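Local coordinates for terminase large subunit (Thermus phage G20c, PDB 5M1K), which probably serves as the ATP-driven motor that packages viral DNA into empty capsids and as the endonuclease that cuts the genome, at residues K45-S50 / R67-T72. Numbering follows the deposited sequence.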
loop_
_atom_site.group_PDB
_atom_site.type_symbol
_atom_site.label_atom_id
_atom_site.label_comp_id
_atom_site.label_asym_id
_atom_site.label_seq_id
_atom_site.Cartn_x
_atom_site.Cartn_y
_atom_site.Cartn_z
ATOM N N LYS A 45 -12.278 7.296 -2.460
ATOM C CA LYS A 45 -13.427 8.187 -2.679
ATOM C C LYS A 45 -14.703 7.506 -2.187
ATOM O O LYS A 45 -14.796 6.270 -2.182
ATOM C CB LYS A 45 -13.567 8.529 -4.164
ATOM N N ASN A 46 -15.680 8.318 -1.782
ATOM C CA ASN A 46 -16.966 7.840 -1.233
ATOM C C ASN A 46 -16.734 6.870 -0.052
ATOM O O ASN A 46 -16.164 7.299 0.949
ATOM C CB ASN A 46 -17.866 7.276 -2.343
ATOM C CG ASN A 46 -18.133 8.290 -3.442
ATOM O OD1 ASN A 46 -19.207 8.890 -3.505
ATOM N ND2 ASN A 46 -17.146 8.498 -4.309
ATOM N N GLN A 47 -17.116 5.591 -0.165
ATOM C CA GLN A 47 -16.961 4.615 0.933
ATOM C C GLN A 47 -15.759 3.659 0.750
ATOM O O GLN A 47 -15.620 2.651 1.461
ATOM C CB GLN A 47 -18.261 3.815 1.090
ATOM C CG GLN A 47 -18.439 3.144 2.450
ATOM C CD GLN A 47 -19.885 2.840 2.784
ATOM O OE1 GLN A 47 -20.365 3.183 3.867
ATOM N NE2 GLN A 47 -20.596 2.202 1.855
ATOM N N ASP A 48 -14.880 3.980 -0.186
ATOM C CA ASP A 48 -13.709 3.153 -0.451
ATOM C C ASP A 48 -12.642 3.387 0.617
ATOM O O ASP A 48 -12.604 4.453 1.236
ATOM C CB ASP A 48 -13.147 3.474 -1.841
ATOM C CG ASP A 48 -14.157 3.226 -2.954
ATOM O OD1 ASP A 48 -14.969 2.283 -2.842
ATOM O OD2 ASP A 48 -14.160 3.998 -3.939
ATOM N N TYR A 49 -11.794 2.385 0.828
ATOM C CA TYR A 49 -10.736 2.486 1.825
ATOM C C TYR A 49 -9.527 3.271 1.332
ATOM O O TYR A 49 -9.189 3.224 0.149
ATOM C CB TYR A 49 -10.260 1.103 2.254
ATOM C CG TYR A 49 -11.305 0.304 2.993
ATOM C CD1 TYR A 49 -11.417 0.386 4.372
ATOM C CD2 TYR A 49 -12.165 -0.562 2.314
ATOM C CE1 TYR A 49 -12.387 -0.346 5.062
ATOM C CE2 TYR A 49 -13.133 -1.301 2.995
ATOM C CZ TYR A 49 -13.225 -1.192 4.371
ATOM O OH TYR A 49 -14.169 -1.937 5.055
ATOM N N SER A 50 -8.883 3.977 2.257
ATOM C CA SER A 50 -7.559 4.546 2.049
ATOM C C SER A 50 -6.600 3.761 2.913
ATOM O O SER A 50 -6.917 3.466 4.059
ATOM C CB SER A 50 -7.523 6.008 2.472
ATOM O OG SER A 50 -8.459 6.767 1.727
ATOM N N ARG A 67 -5.425 1.989 7.877
ATOM C CA ARG A 67 -6.500 1.757 6.925
ATOM C C ARG A 67 -7.810 2.281 7.465
ATOM O O ARG A 67 -8.165 1.980 8.601
ATOM C CB ARG A 67 -6.609 0.269 6.638
ATOM C CG ARG A 67 -7.778 -0.127 5.737
ATOM C CD ARG A 67 -7.552 -1.541 5.205
ATOM N NE ARG A 67 -8.600 -2.063 4.332
ATOM C CZ ARG A 67 -9.688 -2.735 4.720
ATOM N NH1 ARG A 67 -9.961 -2.954 6.007
ATOM N NH2 ARG A 67 -10.529 -3.188 3.792
ATOM N N MET A 68 -8.540 3.045 6.665
ATOM C CA MET A 68 -9.870 3.471 7.088
ATOM C C MET A 68 -10.700 3.884 5.900
ATOM O O MET A 68 -10.172 4.205 4.838
ATOM C CB MET A 68 -9.783 4.647 8.068
ATOM C CG MET A 68 -9.284 5.943 7.440
ATOM S SD MET A 68 -7.531 5.956 7.015
ATOM C CE MET A 68 -7.318 7.665 6.520
ATOM N N ASN A 69 -12.012 3.886 6.103
ATOM C CA ASN A 69 -12.964 4.401 5.096
ATOM C C ASN A 69 -13.857 5.418 5.810
ATOM O O ASN A 69 -13.792 5.566 7.029
ATOM C CB ASN A 69 -13.734 3.299 4.331
ATOM C CG ASN A 69 -14.924 2.748 5.096
ATOM O OD1 ASN A 69 -14.929 2.717 6.313
ATOM N ND2 ASN A 69 -15.946 2.314 4.370
ATOM N N GLY A 70 -14.628 6.164 5.033
ATOM C CA GLY A 70 -15.493 7.211 5.583
ATOM C C GLY A 70 -14.768 8.419 6.170
ATOM O O GLY A 70 -15.375 9.182 6.929
ATOM N N ALA A 71 -13.487 8.601 5.841
ATOM C CA ALA A 71 -12.702 9.735 6.340
ATOM C C ALA A 71 -12.781 10.866 5.333
ATOM O O ALA A 71 -12.767 10.623 4.135
ATOM C CB ALA A 71 -11.254 9.335 6.549
ATOM N N THR A 72 -12.842 12.104 5.824
ATOM C CA THR A 72 -12.851 13.252 4.921
ATOM C C THR A 72 -11.515 13.341 4.198
ATOM O O THR A 72 -10.509 12.815 4.673
ATOM C CB THR A 72 -13.096 14.579 5.653
ATOM O OG1 THR A 72 -11.992 14.861 6.523
ATOM C CG2 THR A 72 -14.403 14.542 6.440
HETATM O O HOH W 1 -14.277 6.150 2.339
#
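The phenol ring of Tyr49 is sandwiched between Arg67 and Asn69, a place that suits a broad aromatic with two faces to offer. On one face the guanidinium of Arg67 lies nearly flat, planes 13° apart, with CZ 3.6 Å from the ring centroid, a cation-pi stack; with CG anti to the backbone N (chi1 175°) and the chain extended to NE, the flat charged end is laid over the face. The opposite face receives Asn69 CB in a CH-pi contact, 4.1 Å from the centroid and displaced from the ring centre, while His175 meets the tyrosine edge-to-face. Asparagine suits its position because its short amide, nearly parallel to the ring, sends ND2 to Gln47 O in a 2.9 Å hydrogen bond, almost straight at 171°. That bond ties the end of strand 61-68 to the type II' turn Lys45-Asp48. Gly70 takes a left-handed backbone conformation easily reached by glycine; a water accepting from its N links it to Asn46 O and Asp48 O. Next along the chain from Tyr49, Ser50 and Met68 form an antiparallel hydrogen-bonded pair, Ser50 N to Met68 O at 2.9 Å and Met68 N to Ser50 O at 3.1 Å. The small serine fits its buried place, where OG bonds Gln76 and Gly44 N. The contact thus lies at one end of neighbouring central strands 50-56 and 61-68 of the RNase H-like sheet, beside the nuclease site, with Tyr49 touching Asp177, a probable magnesium ligand.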